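Putative metal binding protein (Coccidioides immitis, PDB 3CVG) is of unknown function but has a periplasmic-binding-protein fold and probably binds a metal ion. Local coordinates at residues A[22-26]-A[73-79]; A[39-43]-A[54-58]; A[142-148]-A[197-202]. All blocks are in the same frame, centred on the assembly; numbering follows the deposited sequence.

Interaction 1. Residues A[22-26]-A[73-79]; sequences LRIGN and GIVDVGI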
loop_
_atom_site.group_PDB
_atom_site.type_symbol
_atom_site.label_atom_id
_atom_site.label_comp_id
_atom_site.label_asym_id
_atom_site.label_seq_id
_atom_site.Cartn_x
_atom_site.Cartn_y
_atom_site.Cartn_z
ATOM N N LEU A 22 22.990 2.859 -3.515
ATOM C CA LEU A 22 21.763 2.122 -3.224
ATOM C C LEU A 22 20.550 2.852 -3.787
ATOM O O LEU A 22 20.194 3.939 -3.328
ATOM C CB LEU A 22 21.593 1.921 -1.709
ATOM C CG LEU A 22 20.335 1.160 -1.251
ATOM C CD1 LEU A 22 20.279 -0.198 -1.929
ATOM C CD2 LEU A 22 20.341 0.998 0.262
ATOM N N ARG A 23 19.921 2.240 -4.789
ATOM C CA ARG A 23 18.741 2.806 -5.433
ATOM C C ARG A 23 17.538 1.919 -5.123
ATOM O O ARG A 23 17.558 0.714 -5.389
ATOM C CB ARG A 23 18.964 2.881 -6.941
ATOM C CG ARG A 23 20.154 3.738 -7.352
ATOM C CD ARG A 23 20.561 3.419 -8.776
ATOM N NE ARG A 23 21.007 2.034 -8.885
ATOM C CZ ARG A 23 21.075 1.353 -10.024
ATOM N NH1 ARG A 23 20.723 1.928 -11.166
ATOM N NH2 ARG A 23 21.486 0.091 -10.019
ATOM N N ILE A 24 16.492 2.523 -4.566
ATOM C CA ILE A 24 15.287 1.790 -4.190
ATOM C C ILE A 24 14.048 2.277 -4.933
ATOM O O ILE A 24 13.756 3.473 -4.953
ATOM C CB ILE A 24 14.996 1.934 -2.677
ATOM C CG1 ILE A 24 16.258 1.658 -1.862
ATOM C CG2 ILE A 24 13.901 0.965 -2.266
ATOM C CD1 ILE A 24 16.117 2.012 -0.390
ATOM N N GLY A 25 13.322 1.343 -5.537
ATOM C CA GLY A 25 12.106 1.691 -6.242
ATOM C C GLY A 25 10.927 1.327 -5.360
ATOM O O GLY A 25 10.830 0.199 -4.875
ATOM N N ASN A 26 10.030 2.277 -5.132
ATOM C CA ASN A 26 8.872 2.019 -4.289
ATOM C C ASN A 26 7.826 3.097 -4.486
ATOM O O ASN A 26 8.090 4.129 -5.100
ATOM C CB ASN A 26 9.284 1.975 -2.813
ATOM C CG ASN A 26 8.098 1.781 -1.879
ATOM O OD1 ASN A 26 7.362 0.794 -1.981
ATOM N ND2 ASN A 26 7.903 2.726 -0.969
ATOM N N GLY A 73 17.794 -2.711 -14.504
ATOM C CA GLY A 73 18.827 -2.207 -13.616
ATOM C C GLY A 73 18.751 -0.736 -13.246
ATOM O O GLY A 73 19.775 -0.127 -12.935
ATOM N N ILE A 74 17.558 -0.152 -13.275
ATOM C CA ILE A 74 17.411 1.255 -12.916
ATOM C C ILE A 74 17.542 1.407 -11.404
ATOM O O ILE A 74 18.053 2.417 -10.909
ATOM C CB ILE A 74 16.053 1.819 -13.364
ATOM C CG1 ILE A 74 15.898 1.662 -14.883
ATOM C CG2 ILE A 74 15.944 3.283 -12.960
ATOM C CD1 ILE A 74 16.984 2.341 -15.696
ATOM N N VAL A 75 17.071 0.398 -10.675
ATOM C CA VAL A 75 17.164 0.399 -9.219
ATOM C C VAL A 75 17.827 -0.899 -8.770
ATOM O O VAL A 75 17.922 -1.853 -9.543
ATOM C CB VAL A 75 15.775 0.518 -8.550
ATOM C CG1 VAL A 75 15.123 1.832 -8.950
ATOM C CG2 VAL A 75 14.901 -0.668 -8.941
ATOM N N ASP A 76 18.290 -0.930 -7.527
ATOM C CA ASP A 76 18.957 -2.112 -6.985
ATOM C C ASP A 76 17.987 -2.997 -6.211
ATOM O O ASP A 76 18.086 -4.228 -6.230
ATOM C CB ASP A 76 20.099 -1.679 -6.068
ATOM C CG ASP A 76 21.069 -0.752 -6.757
ATOM O OD1 ASP A 76 21.738 -1.203 -7.710
ATOM O OD2 ASP A 76 21.151 0.426 -6.352
ATOM N N VAL A 77 17.053 -2.357 -5.520
ATOM C CA VAL A 77 16.056 -3.072 -4.747
ATOM C C VAL A 77 14.701 -2.431 -4.960
ATOM O O VAL A 77 14.600 -1.334 -5.509
ATOM C CB VAL A 77 16.387 -3.052 -3.239
ATOM C CG1 VAL A 77 17.617 -3.901 -2.967
ATOM C CG2 VAL A 77 16.616 -1.626 -2.774
ATOM N N GLY A 78 13.656 -3.130 -4.534
ATOM C CA GLY A 78 12.320 -2.599 -4.680
ATOM C C GLY A 78 11.408 -3.137 -3.607
ATOM O O GLY A 78 11.412 -4.334 -3.314
ATOM N N ILE A 79 10.643 -2.248 -2.993
ATOM C CA ILE A 79 9.696 -2.670 -1.979
ATOM C C ILE A 79 8.395 -2.765 -2.759
ATOM O O ILE A 79 7.889 -1.771 -3.289
ATOM C CB ILE A 79 9.579 -1.650 -0.838
ATOM C CG1 ILE A 79 10.936 -1.500 -0.146
ATOM C CG2 ILE A 79 8.528 -2.116 0.170
ATOM C CD1 ILE A 79 10.928 -0.553 1.034
#

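Interaction 2. Residues A[39-43]-A[54-58]; sequences ADAFI and FKVAW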
loop_
_atom_site.group_PDB
_atom_site.type_symbol
_atom_site.label_atom_id
_atom_site.label_comp_id
_atom_site.label_asym_id
_atom_site.label_seq_id
_atom_site.Cartn_x
_atom_site.Cartn_y
_atom_site.Cartn_z
ATOM N N ALA A 39 16.539 4.529 4.955
ATOM C CA ALA A 39 17.798 4.865 4.302
ATOM C C ALA A 39 18.779 5.576 5.233
ATOM O O ALA A 39 19.968 5.254 5.255
ATOM C CB ALA A 39 17.527 5.720 3.069
ATOM N N ASP A 40 18.286 6.544 5.998
ATOM C CA ASP A 40 19.146 7.274 6.922
ATOM C C ASP A 40 19.661 6.358 8.024
ATOM O O ASP A 40 20.752 6.567 8.556
ATOM C CB ASP A 40 18.395 8.459 7.550
ATOM C CG ASP A 40 18.192 9.607 6.577
ATOM O OD1 ASP A 40 18.899 9.645 5.545
ATOM O OD2 ASP A 40 17.336 10.479 6.847
ATOM N N ALA A 41 18.874 5.341 8.362
ATOM C CA ALA A 41 19.256 4.394 9.405
ATOM C C ALA A 41 20.262 3.367 8.886
ATOM O O ALA A 41 21.127 2.902 9.633
ATOM C CB ALA A 41 18.022 3.689 9.948
ATOM N N PHE A 42 20.143 3.008 7.611
ATOM C CA PHE A 42 21.063 2.049 7.011
ATOM C C PHE A 42 22.409 2.730 6.786
ATOM O O PHE A 42 23.449 2.205 7.180
ATOM C CB PHE A 42 20.519 1.537 5.675
ATOM C CG PHE A 42 21.444 0.578 4.970
ATOM C CD1 PHE A 42 21.769 -0.648 5.546
ATOM C CD2 PHE A 42 21.982 0.898 3.727
ATOM C CE1 PHE A 42 22.613 -1.545 4.895
ATOM C CE2 PHE A 42 22.829 0.007 3.066
ATOM C CZ PHE A 42 23.145 -1.215 3.650
ATOM N N ILE A 43 22.383 3.893 6.139
ATOM C CA ILE A 43 23.606 4.646 5.891
ATOM C C ILE A 43 24.285 4.840 7.239
ATOM O O ILE A 43 25.507 4.752 7.360
ATOM C CB ILE A 43 23.317 6.046 5.311
ATOM C CG1 ILE A 43 22.602 5.933 3.967
ATOM C CG2 ILE A 43 24.621 6.809 5.147
ATOM C CD1 ILE A 43 22.146 7.270 3.411
ATOM N N PHE A 54 27.827 7.223 2.098
ATOM C CA PHE A 54 27.149 7.048 0.817
ATOM C C PHE A 54 25.684 7.472 0.916
ATOM O O PHE A 54 25.108 7.500 2.006
ATOM C CB PHE A 54 27.245 5.584 0.379
ATOM C CG PHE A 54 26.531 4.633 1.292
ATOM C CD1 PHE A 54 25.181 4.352 1.104
ATOM C CD2 PHE A 54 27.196 4.043 2.362
ATOM C CE1 PHE A 54 24.504 3.497 1.963
ATOM C CE2 PHE A 54 26.527 3.187 3.230
ATOM C CZ PHE A 54 25.178 2.912 3.032
ATOM N N LYS A 55 25.090 7.804 -0.230
ATOM C CA LYS A 55 23.695 8.230 -0.292
ATOM C C LYS A 55 22.794 7.102 -0.780
ATOM O O LYS A 55 23.262 6.120 -1.358
ATOM C CB LYS A 55 23.550 9.434 -1.231
ATOM C CG LYS A 55 24.178 10.710 -0.707
ATOM C CD LYS A 55 24.370 11.731 -1.816
ATOM C CE LYS A 55 25.091 12.964 -1.292
ATOM N NZ LYS A 55 25.510 13.882 -2.389
ATOM N N VAL A 56 21.496 7.257 -0.544
ATOM C CA VAL A 56 20.502 6.275 -0.960
ATOM C C VAL A 56 19.401 7.003 -1.722
ATOM O O VAL A 56 18.702 7.849 -1.160
ATOM C CB VAL A 56 19.875 5.559 0.257
ATOM C CG1 VAL A 56 18.779 4.602 -0.203
ATOM C CG2 VAL A 56 20.951 4.807 1.029
ATOM N N ALA A 57 19.253 6.676 -3.000
ATOM C CA ALA A 57 18.245 7.316 -3.835
ATOM C C ALA A 57 16.971 6.487 -3.930
ATOM O O ALA A 57 17.020 5.259 -4.048
ATOM C CB ALA A 57 18.807 7.573 -5.233
ATOM N N TRP A 58 15.833 7.176 -3.873
ATOM C CA TRP A 58 14.524 6.540 -3.959
ATOM C C TRP A 58 13.800 6.918 -5.247
ATOM O O TRP A 58 13.556 8.094 -5.516
ATOM C CB TRP A 58 13.653 6.928 -2.751
ATOM C CG TRP A 58 12.176 6.688 -2.976
ATOM C CD1 TRP A 58 11.595 5.554 -3.474
ATOM C CD2 TRP A 58 11.103 7.618 -2.752
ATOM N NE1 TRP A 58 10.235 5.722 -3.578
ATOM C CE2 TRP A 58 9.906 6.979 -3.143
ATOM C CE3 TRP A 58 11.039 8.928 -2.260
ATOM C CZ2 TRP A 58 8.656 7.607 -3.061
ATOM C CZ3 TRP A 58 9.794 9.552 -2.177
ATOM C CH2 TRP A 58 8.622 8.889 -2.576
#

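Interaction 3. Residues A[142-148]-A[197-202]; sequences KPPVRFL and LREYTI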
loop_
_atom_site.group_PDB
_atom_site.type_symbol
_atom_site.label_atom_id
_atom_site.label_comp_id
_atom_site.label_asym_id
_atom_site.label_seq_id
_atom_site.Cartn_x
_atom_site.Cartn_y
_atom_site.Cartn_z
ATOM N N LYS A 142 -30.619 7.478 0.730
ATOM C CA LYS A 142 -30.164 8.845 0.898
ATOM C C LYS A 142 -28.998 8.895 1.877
ATOM O O LYS A 142 -29.158 8.630 3.063
ATOM C CB LYS A 142 -31.300 9.745 1.392
ATOM C CG LYS A 142 -30.989 11.229 1.222
ATOM C CD LYS A 142 -30.579 11.519 -0.225
ATOM C CE LYS A 142 -29.400 12.474 -0.292
ATOM N NZ LYS A 142 -28.902 12.630 -1.681
ATOM N N PRO A 143 -27.797 9.215 1.377
ATOM C CA PRO A 143 -27.569 9.508 -0.043
ATOM C C PRO A 143 -27.466 8.210 -0.848
ATOM O O PRO A 143 -27.541 7.118 -0.289
ATOM C CB PRO A 143 -26.259 10.281 -0.013
ATOM C CG PRO A 143 -25.510 9.579 1.094
ATOM C CD PRO A 143 -26.569 9.431 2.166
ATOM N N PRO A 144 -27.328 8.311 -2.180
ATOM C CA PRO A 144 -27.222 7.058 -2.931
ATOM C C PRO A 144 -25.892 6.377 -2.598
ATOM O O PRO A 144 -24.919 7.044 -2.240
ATOM C CB PRO A 144 -27.297 7.521 -4.386
ATOM C CG PRO A 144 -26.642 8.866 -4.334
ATOM C CD PRO A 144 -27.230 9.477 -3.075
ATOM N N VAL A 145 -25.857 5.053 -2.693
ATOM C CA VAL A 145 -24.633 4.315 -2.405
ATOM C C VAL A 145 -23.701 4.395 -3.613
ATOM O O VAL A 145 -24.053 3.943 -4.701
ATOM C CB VAL A 145 -24.942 2.836 -2.107
ATOM C CG1 VAL A 145 -23.651 2.047 -1.928
ATOM C CG2 VAL A 145 -25.806 2.737 -0.854
ATOM N N ARG A 146 -22.536 5.007 -3.421
ATOM C CA ARG A 146 -21.535 5.128 -4.479
ATOM C C ARG A 146 -20.173 4.677 -3.925
ATOM O O ARG A 146 -19.915 4.790 -2.724
ATOM C CB ARG A 146 -21.470 6.574 -4.997
ATOM C CG ARG A 146 -22.745 7.011 -5.755
ATOM C CD ARG A 146 -22.732 8.495 -6.083
ATOM N NE ARG A 146 -21.580 8.878 -6.901
ATOM C CZ ARG A 146 -21.460 8.608 -8.197
ATOM N NH1 ARG A 146 -22.422 7.950 -8.836
ATOM N NH2 ARG A 146 -20.386 9.011 -8.858
ATOM N N PHE A 147 -19.323 4.140 -4.797
ATOM C CA PHE A 147 -17.999 3.660 -4.398
ATOM C C PHE A 147 -16.927 4.359 -5.227
ATOM O O PHE A 147 -16.976 4.309 -6.460
ATOM C CB PHE A 147 -17.895 2.149 -4.628
ATOM C CG PHE A 147 -16.577 1.575 -4.222
ATOM C CD1 PHE A 147 -16.361 1.158 -2.914
ATOM C CD2 PHE A 147 -15.528 1.498 -5.134
ATOM C CE1 PHE A 147 -15.122 0.670 -2.521
ATOM C CE2 PHE A 147 -14.283 1.009 -4.740
ATOM C CZ PHE A 147 -14.090 0.597 -3.432
ATOM N N LEU A 148 -15.957 4.982 -4.556
ATOM C CA LEU A 148 -14.882 5.698 -5.248
ATOM C C LEU A 148 -13.653 4.838 -5.534
ATOM O O LEU A 148 -13.024 4.285 -4.625
ATOM C CB LEU A 148 -14.455 6.946 -4.453
ATOM C CG LEU A 148 -13.560 7.984 -5.160
ATOM C CD1 LEU A 148 -13.786 9.346 -4.527
ATOM C CD2 LEU A 148 -12.067 7.608 -5.092
ATOM N N LEU A 197 -17.906 13.732 -0.909
ATOM C CA LEU A 197 -19.000 13.275 -1.755
ATOM C C LEU A 197 -19.903 12.253 -1.085
ATOM O O LEU A 197 -20.889 11.823 -1.676
ATOM C CB LEU A 197 -18.434 12.662 -3.035
ATOM C CG LEU A 197 -17.587 13.577 -3.914
ATOM C CD1 LEU A 197 -16.743 12.721 -4.840
ATOM C CD2 LEU A 197 -18.486 14.536 -4.700
ATOM N N ARG A 198 -19.560 11.864 0.141
ATOM C CA ARG A 198 -20.327 10.865 0.880
ATOM C C ARG A 198 -20.343 9.511 0.165
ATOM O O ARG A 198 -21.399 8.916 -0.041
ATOM C CB ARG A 198 -21.765 11.344 1.116
ATOM C CG ARG A 198 -21.858 12.572 2.011
ATOM C CD ARG A 198 -23.308 12.961 2.257
ATOM N NE ARG A 198 -23.920 13.493 1.043
ATOM C CZ ARG A 198 -25.225 13.670 0.879
ATOM N NH1 ARG A 198 -26.070 13.355 1.855
ATOM N NH2 ARG A 198 -25.683 14.164 -0.263
ATOM N N GLU A 199 -19.164 9.029 -0.213
ATOM C CA GLU A 199 -19.053 7.746 -0.890
ATOM C C GLU A 199 -18.175 6.796 -0.084
ATOM O O GLU A 199 -17.356 7.222 0.742
ATOM C CB GLU A 199 -18.441 7.926 -2.285
ATOM C CG GLU A 199 -19.145 8.961 -3.146
ATOM C CD GLU A 199 -18.536 9.119 -4.531
ATOM O OE1 GLU A 199 -17.343 8.786 -4.732
ATOM O OE2 GLU A 199 -19.254 9.602 -5.425
ATOM N N TYR A 200 -18.362 5.504 -0.314
ATOM C CA TYR A 200 -17.543 4.501 0.340
ATOM C C TYR A 200 -16.300 4.372 -0.530
ATOM O O TYR A 200 -16.340 4.681 -1.727
ATOM C CB TYR A 200 -18.252 3.150 0.373
ATOM C CG TYR A 200 -19.489 3.108 1.242
ATOM C CD1 TYR A 200 -19.457 2.529 2.512
ATOM C CD2 TYR A 200 -20.705 3.608 0.776
ATOM C CE1 TYR A 200 -20.612 2.445 3.300
ATOM C CE2 TYR A 200 -21.865 3.527 1.550
ATOM C CZ TYR A 200 -21.813 2.942 2.812
ATOM O OH TYR A 200 -22.966 2.846 3.567
ATOM N N THR A 201 -15.197 3.941 0.068
ATOM C CA THR A 201 -13.978 3.750 -0.692
ATOM C C THR A 201 -12.969 2.936 0.099
ATOM O O THR A 201 -13.013 2.901 1.330
ATOM C CB THR A 201 -13.313 5.096 -1.060
ATOM O OG1 THR A 201 -12.295 4.864 -2.035
ATOM C CG2 THR A 201 -12.665 5.741 0.174
ATOM N N ILE A 202 -12.081 2.261 -0.619
ATOM C CA ILE A 202 -11.017 1.507 0.023
ATOM C C ILE A 202 -9.861 2.491 -0.002
ATOM O O ILE A 202 -9.587 3.106 -1.035
ATOM C CB ILE A 202 -10.647 0.235 -0.767
ATOM C CG1 ILE A 202 -11.732 -0.832 -0.566
ATOM C CG2 ILE A 202 -9.282 -0.278 -0.335
ATOM C CD1 ILE A 202 -11.824 -1.396 0.849
HETATM O O HOH W 1 -22.610 6.212 -0.736
HETATM O O HOH W 2 -23.176 9.479 -2.368
HETATM O O HOH W 3 -10.882 2.543 -3.597
#

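Interaction 1. Residues A[22-26]-A[73-79]
With CG of Arg23 turned away from its carbonyl carbon (chi1 -60°) and the chain bent at chi3 (-63°), the guanidinium folds over the loop 73-76 and meets the carboxylate of Asp76. The frame is a parallel strand pair in a domain of the periplasmic-binding-protein fold: strand 22-26 runs beside strand 77-79, joined through Val77 N to Arg23 O, Gly25 N to Val77 O and Ile79 N to Gly25 O. Arg23 O also takes Asp76 N, so two donors share it. Asp76 suits its place because one carboxylate serves backbone and side chain together. Its OD2 takes Arg23 N at 2.7 Å through the anti lone pair, and Arg23 NE, as part of a salt bridge, at 3.0 Å from above the carboxylate plane. The two charged planes stand 59° apart, so the pair is not coplanar. Gly73, with positive phi, closes a Schellman motif at the end of helix 63-71, and its O receives Arg23 NH1. Branched aliphatics fill one face of the sheet, where Ile24 and Val77 lie side by side and Leu22 crosses Val77; strand 234-241 packs against Val77 and Ile79. On the other face the glycines bring no side chain, and Val75 CG1 lies 3.9 Å from Gly25 N. Packing is tightest where Ile24 CG1 meets Val77 CG2 at 3.4 Å.

Interaction 2. Residues A[39-43]-A[54-58]
Phe54 leads strand 55-58 into contact with helix 39-43, which runs roughly antiparallel to it, the axes 8.6 Å apart. Its chi1 of 64° sets CG between the backbone N and the carbonyl carbon and brings the ring to the helix. There Phe54 CE1 touches Ile43 CG1 at 3.7 Å, while Phe54 CZ comes equally close to Phe42 CE2. The two phenyl planes are inclined at 67° in an oblique meeting. Phe54 O is turned into the same apolar patch: Ile43 CG2 is 3.3 Å from it, and this buried carbonyl oxygen has no polar partner in the model. Lys55 points away, as suits a charged side chain next to a hydrophobic seam, and gives only its CA to Ile43 CD1. Val56 returns to the helix with both branches at work. CG2 slides past Ile43 CG1 at 3.6 Å, the two side chains running in opposite directions, and CG1 rests on Ala39 CB. A methyl at Ala39 is short enough for the backbones to come close, with Ala39 CA and Val56 CA 6.1 Å apart. This is helix-on-sheet packing in the periplasmic-binding-protein fold; Phe42 also meets Phe254 and Trp257 of helix 248-259. With no hydrogen bond between them, what the two segments contribute to each other is apolar packing and burial, probably at some cost for the unpartnered Phe54 O.

Interaction 3. Residues A[142-148]-A[197-202]
Charge pairing joins Arg146 and Glu199, which lie side by side and point the same way. Arg146 NE donates a hydrogen bond, part of a salt bridge, to Glu199 OE2 at 2.8 Å, reaching it from above the carboxylate plane, with the two flat groups 53° apart. Bending at chi3 (59°) turns the guanidinium, whose NH1 also binds Thr178 O. The other oxygen, Glu199 OE1, is held by His181 ND1, so each carboxylate oxygen has its own partner. Backbone bonds run from Tyr200 N to Arg146 O and from Leu148 N to Tyr200 O, making strands 147-148 and 200-202 parallel neighbours in the second lobe of a periplasmic-binding-protein fold. Thr201 OG1 adds a side-chain bond to Leu148 O at 2.8 Å, its hydroxyl placed beside its own carbonyl carbon (chi1 -168°). Water bonds continue the join at both ends: water 1 bridges Pro144 O, Arg146 N and Arg198 O, and water 3 links Leu148 O to Ile202 O. Among apolar contacts, Phe147 lays its ring along the Tyr200-Ile202 backbone, its CZ 4.0 Å from Ile202 CG1, which sits at the ring edge. A stack of ring on cation is separate: Arg198, at positive phi in a Schellman motif, offers a guanidinium face to the rigid Pro143 ring, Pro143 CB standing 3.6 Å from the plane, over its centre.

In the fold
Interactions 1 and 2 share one part of the fold: their centres are about 12 Å apart, strands 20-26 and 55-60 are neighbours in the sheet, and probable backbone bonds of Leu22 and Ile24 with Ala57 join them. Along the chain interaction 2 is nested inside the loop that interaction 1 closes. Interaction 3 follows later, on the opposite side of the chain's centre, with its centre about 37 Å from that of interaction 1 and about 41 Å from that of interaction 2. This separation fits the two-lobed architecture of periplasmic binding proteins. The bound calcium ion lies about 10 Å from the Asn26 side chain and about 8 Å from that of Ile202, consistent with a site between the lobes.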